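Local coordinates for type III restriction-modification enzyme EcoP15I Mod subunit (Escherichia coli, PDB 4ZCF), which binds the DNA site 5'-CAGCAG-3' and transfers a methyl group from S-adenosyl-L-methionine to N6 of one adenine, and serves with Res subunits in DNA restriction, at residues I392-K404 and N416-S428. Residues are numbered along the deposited sequence; the frame is centred on the assembly and turned at random.
Sequences IHLDGRVATNELK and NAKTIKLVEDLIS
The carboxylate of Glu402 has CG1 of Ile420 over one face, 3.6 Å from CD, while Thr419 and Ile420 donate to its two oxygens, each on the syn side. Farther off, the guanidinium of Arg397 carries Asp395 OD1 over the centre of one face. The motif is a helix N-cap in the Rossmann-like methyltransferase domain: Thr419 precedes helix 420-430, and its OG1 accepts from Lys421 N (3.2 Å). That same hydroxyl donates to Glu402 OE2 at 2.6 Å, 17° out of the carboxylate plane. Ile420 N reaches Glu402 OE1 at 3.2 Å, a fairly straight bond (160°) tilted farther from the plane. Two waters donate to the carboxylate as well, one linking OE2 to Lys421 NZ and the other OE1 to Lys418 O. The helix N-terminus and the nearby ammonium probably stabilise the negative charge. Replacing Glu402 by alanine would remove both oxygens and would probably leave Ile420 N without this acceptor and the Thr419 hydroxyl freer to turn. With OG1 anti to the backbone N (chi1 166°), Thr419 turns CG2 toward Leu394 and Val398. Val398 also packs on Pro352 of the second subunit. Leu394, just past strand 391-393, lays CD2 against the first helical turn, 3.8 Å from Leu422 CB. The CB of Lys418 is directed away from 392-404, and its NZ forms a salt bridge with Asp123, within the predicted S-adenosylmethionine-binding region. Before Lys418 in the chain, Ala417 O lies 3.4 Å from Ala399 CB, and Leu403 CD1 touches Ala417 CB at 3.9 Å.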
ATOM      1  N   ILE A 392      16.777  10.291  -7.545  1.00 34.58           N
ATOM      2  CA  ILE A 392      18.004   9.542  -7.913  1.00 33.15           C
ATOM      3  C   ILE A 392      18.541   9.927  -9.296  1.00 37.07           C
ATOM      4  O   ILE A 392      17.839   9.764 -10.298  1.00 37.52           O
ATOM      5  CB  ILE A 392      17.805   8.011  -7.802  1.00 35.09           C
ATOM      6  CG1 ILE A 392      16.962   7.616  -6.558  1.00 35.30           C
ATOM      7  CG2 ILE A 392      19.139   7.271  -7.879  1.00 32.09           C
ATOM      8  CD1 ILE A 392      16.220   6.294  -6.696  1.00 44.17           C
ATOM      9  N   HIS A 393      19.793  10.395  -9.334  1.00 34.68           N
ATOM     10  CA  HIS A 393      20.549  10.787 -10.533  1.00 35.22           C
ATOM     11  C   HIS A 393      21.448   9.660 -10.899  1.00 38.31           C
ATOM     12  O   HIS A 393      22.430   9.398 -10.210  1.00 36.87           O
ATOM     13  CB  HIS A 393      21.401  12.057 -10.285  1.00 36.22           C
ATOM     14  CG  HIS A 393      20.537  13.252 -10.090  1.00 40.13           C
ATOM     15  ND1 HIS A 393      20.117  14.014 -11.168  1.00 42.33           N
ATOM     16  CD2 HIS A 393      19.936  13.705  -8.966  1.00 40.81           C
ATOM     17  CE1 HIS A 393      19.307  14.928 -10.658  1.00 41.02           C
ATOM     18  NE2 HIS A 393      19.167  14.774  -9.338  1.00 40.88           N
ATOM     19  N   LEU A 394      21.098   8.967 -11.973  1.00 36.81           N
ATOM     20  CA  LEU A 394      21.850   7.825 -12.459  1.00 37.67           C
ATOM     21  C   LEU A 394      21.523   7.641 -13.931  1.00 45.15           C
ATOM     22  O   LEU A 394      20.358   7.404 -14.276  1.00 47.38           O
ATOM     23  CB  LEU A 394      21.478   6.583 -11.639  1.00 37.95           C
ATOM     24  CG  LEU A 394      22.128   5.277 -12.041  1.00 42.88           C
ATOM     25  CD1 LEU A 394      23.549   5.183 -11.484  1.00 42.79           C
ATOM     26  CD2 LEU A 394      21.245   4.109 -11.624  1.00 43.32           C
ATOM     27  N   ASP A 395      22.541   7.806 -14.796  1.00 40.25           N
ATOM     28  CA  ASP A 395      22.410   7.660 -16.233  1.00 39.50           C
ATOM     29  C   ASP A 395      21.984   6.229 -16.562  1.00 44.20           C
ATOM     30  O   ASP A 395      22.666   5.263 -16.184  1.00 42.53           O
ATOM     31  CB  ASP A 395      23.740   8.014 -16.940  1.00 40.46           C
ATOM     32  CG  ASP A 395      23.632   8.484 -18.388  1.00 48.00           C
ATOM     33  OD1 ASP A 395      22.546   8.305 -19.007  1.00 46.47           O
ATOM     34  OD2 ASP A 395      24.613   9.068 -18.892  1.00 56.22           O
ATOM     35  N   GLY A 396      20.848   6.120 -17.247  1.00 41.23           N
ATOM     36  CA  GLY A 396      20.291   4.837 -17.648  1.00 41.08           C
ATOM     37  C   GLY A 396      20.996   4.216 -18.833  1.00 45.53           C
ATOM     38  O   GLY A 396      20.904   3.003 -19.025  1.00 44.27           O
ATOM     39  N   ARG A 397      21.698   5.039 -19.646  1.00 44.39           N
ATOM     40  CA  ARG A 397      22.417   4.563 -20.832  1.00 44.48           C
ATOM     41  C   ARG A 397      23.566   3.558 -20.558  1.00 47.35           C
ATOM     42  O   ARG A 397      23.975   2.853 -21.477  1.00 46.73           O
ATOM     43  CB  ARG A 397      22.730   5.692 -21.847  1.00 46.41           C
ATOM     44  CG  ARG A 397      23.948   6.554 -21.545  1.00 61.30           C
ATOM     45  CD  ARG A 397      24.095   7.622 -22.608  1.00 79.71           C
ATOM     46  NE  ARG A 397      24.495   8.917 -22.045  1.00 96.10           N
ATOM     47  CZ  ARG A 397      23.744  10.018 -22.065  1.00107.61           C
ATOM     48  NH1 ARG A 397      22.542  10.002 -22.631  1.00 95.57           N
ATOM     49  NH2 ARG A 397      24.193  11.145 -21.529  1.00 87.84           N
ATOM     50  N   VAL A 398      23.992   3.409 -19.273  1.00 43.97           N
ATOM     51  CA  VAL A 398      24.991   2.421 -18.828  1.00 43.25           C
ATOM     52  C   VAL A 398      24.532   0.972 -19.011  1.00 49.24           C
ATOM     53  O   VAL A 398      25.369   0.080 -18.988  1.00 49.79           O
ATOM     54  CB  VAL A 398      25.607   2.662 -17.431  1.00 46.24           C
ATOM     55  CG1 VAL A 398      26.428   3.935 -17.413  1.00 46.25           C
ATOM     56  CG2 VAL A 398      24.557   2.665 -16.327  1.00 45.88           C
ATOM     57  N   ALA A 399      23.216   0.740 -19.203  1.00 47.30           N
ATOM     58  CA  ALA A 399      22.637  -0.586 -19.455  1.00 47.43           C
ATOM     59  C   ALA A 399      23.173  -1.182 -20.771  1.00 53.72           C
ATOM     60  O   ALA A 399      23.213  -2.400 -20.910  1.00 54.43           O
ATOM     61  CB  ALA A 399      21.120  -0.502 -19.499  1.00 47.73           C
ATOM     62  N   THR A 400      23.598  -0.330 -21.724  1.00 51.55           N
ATOM     63  CA  THR A 400      24.186  -0.769 -22.991  1.00 51.73           C
ATOM     64  C   THR A 400      25.608  -1.294 -22.737  1.00 56.21           C
ATOM     65  O   THR A 400      26.015  -2.291 -23.329  1.00 57.86           O
ATOM     66  CB  THR A 400      24.139   0.344 -24.041  1.00 62.99           C
ATOM     67  OG1 THR A 400      24.873   1.479 -23.567  1.00 70.16           O
ATOM     68  CG2 THR A 400      22.719   0.736 -24.426  1.00 58.11           C
ATOM     69  N   ASN A 401      26.334  -0.659 -21.818  1.00 51.51           N
ATOM     70  CA  ASN A 401      27.691  -1.040 -21.435  1.00 51.28           C
ATOM     71  C   ASN A 401      27.700  -2.413 -20.722  1.00 53.75           C
ATOM     72  O   ASN A 401      28.548  -3.259 -21.006  1.00 52.83           O
ATOM     73  CB  ASN A 401      28.282   0.047 -20.534  1.00 53.57           C
ATOM     74  CG  ASN A 401      29.785   0.082 -20.524  1.00 86.19           C
ATOM     75  OD1 ASN A 401      30.409   0.863 -21.261  1.00 87.85           O
ATOM     76  ND2 ASN A 401      30.397  -0.738 -19.663  1.00 71.82           N
ATOM     77  N   GLU A 402      26.740  -2.615 -19.803  1.00 49.64           N
ATOM     78  CA  GLU A 402      26.523  -3.832 -19.016  1.00 48.63           C
ATOM     79  C   GLU A 402      26.232  -5.034 -19.916  1.00 52.08           C
ATOM     80  O   GLU A 402      26.750  -6.138 -19.677  1.00 50.64           O
ATOM     81  CB  GLU A 402      25.338  -3.623 -18.068  1.00 49.29           C
ATOM     82  CG  GLU A 402      25.669  -2.775 -16.859  1.00 53.50           C
ATOM     83  CD  GLU A 402      24.472  -2.186 -16.144  1.00 63.28           C
ATOM     84  OE1 GLU A 402      23.330  -2.629 -16.408  1.00 49.86           O
ATOM     85  OE2 GLU A 402      24.685  -1.292 -15.296  1.00 47.13           O
ATOM     86  N   LEU A 403      25.407  -4.790 -20.953  1.00 48.30           N
ATOM     87  CA  LEU A 403      24.978  -5.772 -21.931  1.00 48.65           C
ATOM     88  C   LEU A 403      25.979  -6.059 -23.038  1.00 53.88           C
ATOM     89  O   LEU A 403      25.962  -7.166 -23.586  1.00 53.77           O
ATOM     90  CB  LEU A 403      23.569  -5.456 -22.457  1.00 48.72           C
ATOM     91  CG  LEU A 403      22.430  -5.820 -21.490  1.00 53.22           C
ATOM     92  CD1 LEU A 403      21.145  -5.115 -21.875  1.00 54.23           C
ATOM     93  CD2 LEU A 403      22.197  -7.332 -21.437  1.00 53.86           C
ATOM     94  N   LYS A 404      26.884  -5.098 -23.343  1.00 51.05           N
ATOM     95  CA  LYS A 404      27.954  -5.327 -24.323  1.00 50.63           C
ATOM     96  C   LYS A 404      29.052  -6.174 -23.648  1.00 52.51           C
ATOM     97  O   LYS A 404      29.787  -6.884 -24.317  1.00 54.28           O
ATOM     98  CB  LYS A 404      28.513  -4.005 -24.900  1.00 53.11           C
ATOM     99  CG  LYS A 404      29.316  -4.174 -26.205  1.00 56.80           C
ATOM    100  CD  LYS A 404      28.416  -4.304 -27.443  1.00 69.30           C
ATOM    101  CE  LYS A 404      29.004  -5.179 -28.532  1.00 87.37           C
ATOM    102  NZ  LYS A 404      30.173  -4.559 -29.211  1.00 99.79           N
ATOM    103  N   ASN A 416      15.623  -0.811 -24.285  1.00 57.40           N
ATOM    104  CA  ASN A 416      15.565   0.193 -23.201  1.00 57.82           C
ATOM    105  C   ASN A 416      15.672  -0.457 -21.792  1.00 62.02           C
ATOM    106  O   ASN A 416      14.966  -0.055 -20.841  1.00 61.81           O
ATOM    107  CB  ASN A 416      14.297   1.050 -23.320  1.00 58.35           C
ATOM    108  N   ALA A 417      16.592  -1.457 -21.672  1.00 56.48           N
ATOM    109  CA  ALA A 417      16.847  -2.240 -20.457  1.00 54.47           C
ATOM    110  C   ALA A 417      17.233  -1.393 -19.225  1.00 52.78           C
ATOM    111  O   ALA A 417      17.692  -0.256 -19.346  1.00 51.89           O
ATOM    112  CB  ALA A 417      17.904  -3.298 -20.729  1.00 55.24           C
ATOM    113  N   LYS A 418      17.011  -1.942 -18.043  1.00 45.10           N
ATOM    114  CA  LYS A 418      17.365  -1.222 -16.843  1.00 43.51           C
ATOM    115  C   LYS A 418      18.788  -1.536 -16.487  1.00 45.57           C
ATOM    116  O   LYS A 418      19.228  -2.689 -16.627  1.00 45.46           O
ATOM    117  CB  LYS A 418      16.458  -1.620 -15.646  1.00 45.27           C
ATOM    118  CG  LYS A 418      14.995  -1.188 -15.732  1.00 41.48           C
ATOM    119  CD  LYS A 418      14.788   0.293 -15.505  1.00 36.92           C
ATOM    120  CE  LYS A 418      13.381   0.674 -15.812  1.00 29.33           C
ATOM    121  NZ  LYS A 418      13.136   0.699 -17.268  1.00 39.74           N
ATOM    122  N   THR A 419      19.483  -0.537 -15.929  1.00 39.64           N
ATOM    123  CA  THR A 419      20.803  -0.751 -15.381  1.00 38.37           C
ATOM    124  C   THR A 419      20.688  -1.481 -14.029  1.00 44.48           C
ATOM    125  O   THR A 419      19.728  -1.289 -13.289  1.00 46.52           O
ATOM    126  CB  THR A 419      21.663   0.510 -15.370  1.00 38.69           C
ATOM    127  OG1 THR A 419      22.789   0.256 -14.529  1.00 35.05           O
ATOM    128  CG2 THR A 419      20.922   1.751 -14.874  1.00 36.81           C
ATOM    129  N   ILE A 420      21.653  -2.336 -13.740  1.00 40.98           N
ATOM    130  CA  ILE A 420      21.785  -3.111 -12.506  1.00 40.45           C
ATOM    131  C   ILE A 420      22.121  -2.198 -11.309  1.00 43.28           C
ATOM    132  O   ILE A 420      21.824  -2.558 -10.178  1.00 43.51           O
ATOM    133  CB  ILE A 420      22.797  -4.305 -12.701  1.00 44.06           C
ATOM    134  CG1 ILE A 420      24.260  -3.793 -12.918  1.00 46.54           C
ATOM    135  CG2 ILE A 420      22.345  -5.236 -13.852  1.00 41.91           C
ATOM    136  CD1 ILE A 420      25.372  -4.852 -13.229  1.00 61.29           C
ATOM    137  N   LYS A 421      22.681  -0.992 -11.563  1.00 40.68           N
ATOM    138  CA  LYS A 421      23.046   0.007 -10.539  1.00 39.83           C
ATOM    139  C   LYS A 421      21.837   0.708  -9.844  1.00 44.56           C
ATOM    140  O   LYS A 421      21.986   1.285  -8.753  1.00 44.13           O
ATOM    141  CB  LYS A 421      24.039   1.039 -11.104  1.00 40.84           C
ATOM    142  CG  LYS A 421      25.351   0.459 -11.649  1.00 45.83           C
ATOM    143  CD  LYS A 421      26.309  -0.028 -10.573  1.00 55.16           C
ATOM    144  CE  LYS A 421      27.704  -0.284 -11.112  1.00 71.09           C
ATOM    145  NZ  LYS A 421      27.817  -1.552 -11.891  1.00 81.53           N
ATOM    146  N   LEU A 422      20.647   0.608 -10.451  1.00 41.12           N
ATOM    147  CA  LEU A 422      19.417   1.196  -9.929  1.00 41.43           C
ATOM    148  C   LEU A 422      18.719   0.313  -8.877  1.00 45.86           C
ATOM    149  O   LEU A 422      18.380   0.799  -7.790  1.00 45.67           O
ATOM    150  CB  LEU A 422      18.441   1.529 -11.098  1.00 41.32           C
ATOM    151  CG  LEU A 422      17.041   2.016 -10.695  1.00 44.53           C
ATOM    152  CD1 LEU A 422      17.079   3.473 -10.221  1.00 44.34           C
ATOM    153  CD2 LEU A 422      16.057   1.797 -11.795  1.00 43.06           C
ATOM    154  N   VAL A 423      18.449  -0.958  -9.236  1.00 41.85           N
ATOM    155  CA  VAL A 423      17.724  -1.919  -8.392  1.00 41.07           C
ATOM    156  C   VAL A 423      18.554  -2.432  -7.236  1.00 42.00           C
ATOM    157  O   VAL A 423      17.999  -2.907  -6.254  1.00 42.04           O
ATOM    158  CB  VAL A 423      17.201  -3.081  -9.242  1.00 42.10           C
ATOM    159  N   GLU A 424      19.878  -2.346  -7.357  1.00 37.96           N
ATOM    160  CA  GLU A 424      20.857  -2.744  -6.345  1.00 37.66           C
ATOM    161  C   GLU A 424      20.630  -1.991  -5.018  1.00 43.59           C
ATOM    162  O   GLU A 424      20.608  -2.602  -3.947  1.00 44.48           O
ATOM    163  CB  GLU A 424      22.263  -2.549  -6.937  1.00 38.89           C
ATOM    164  CG  GLU A 424      23.379  -2.181  -5.983  1.00 52.21           C
ATOM    165  CD  GLU A 424      24.428  -1.326  -6.660  1.00 72.36           C
ATOM    166  OE1 GLU A 424      25.384  -1.902  -7.221  1.00 59.20           O
ATOM    167  OE2 GLU A 424      24.261  -0.086  -6.692  1.00 80.25           O
ATOM    168  N   ASP A 425      20.390  -0.681  -5.098  1.00 40.90           N
ATOM    169  CA  ASP A 425      20.158   0.129  -3.920  1.00 40.68           C
ATOM    170  C   ASP A 425      18.781  -0.099  -3.302  1.00 44.94           C
ATOM    171  O   ASP A 425      18.701  -0.240  -2.076  1.00 47.08           O
ATOM    172  CB  ASP A 425      20.502   1.603  -4.202  1.00 42.92           C
ATOM    173  CG  ASP A 425      22.007   1.869  -4.325  1.00 56.41           C
ATOM    174  OD1 ASP A 425      22.784   1.325  -3.506  1.00 57.18           O
ATOM    175  OD2 ASP A 425      22.403   2.631  -5.224  1.00 66.76           O
ATOM    176  N   LEU A 426      17.711  -0.229  -4.144  1.00 38.84           N
ATOM    177  CA  LEU A 426      16.338  -0.507  -3.707  1.00 37.36           C
ATOM    178  C   LEU A 426      16.249  -1.861  -3.026  1.00 39.23           C
ATOM    179  O   LEU A 426      15.560  -1.976  -2.012  1.00 39.93           O
ATOM    180  CB  LEU A 426      15.311  -0.457  -4.851  1.00 37.95           C
ATOM    181  CG  LEU A 426      15.436   0.570  -5.972  1.00 42.56           C
ATOM    182  CD1 LEU A 426      14.315   0.370  -6.985  1.00 42.19           C
ATOM    183  CD2 LEU A 426      15.456   1.997  -5.438  1.00 43.72           C
ATOM    184  N   ILE A 427      16.932  -2.889  -3.571  1.00 35.38           N
ATOM    185  CA  ILE A 427      16.986  -4.219  -2.939  1.00 35.58           C
ATOM    186  C   ILE A 427      17.700  -4.112  -1.576  1.00 41.18           C
ATOM    187  O   ILE A 427      17.173  -4.603  -0.572  1.00 42.09           O
ATOM    188  CB  ILE A 427      17.568  -5.326  -3.854  1.00 38.15           C
ATOM    189  CG1 ILE A 427      16.664  -5.543  -5.094  1.00 37.22           C
ATOM    190  CG2 ILE A 427      17.755  -6.635  -3.061  1.00 39.63           C
ATOM    191  CD1 ILE A 427      17.211  -6.471  -6.174  1.00 39.92           C
ATOM    192  N   SER A 428      18.838  -3.403  -1.524  1.00 37.80           N
ATOM    193  CA  SER A 428      19.566  -3.186  -0.263  1.00 37.54           C
ATOM    194  C   SER A 428      18.708  -2.486   0.801  1.00 40.64           C
ATOM    195  O   SER A 428      18.783  -2.883   1.960  1.00 39.65           O
ATOM    196  CB  SER A 428      20.861  -2.410  -0.490  1.00 39.17           C
ATOM    197  OG  SER A 428      21.740  -3.079  -1.379  1.00 45.42           O
TER
HETATM  198  O   HOH W   1      27.098  -0.400 -14.858  1.00 37.98           O
HETATM  199  O   HOH W   2      21.419  -4.257 -17.705  1.00 45.10           O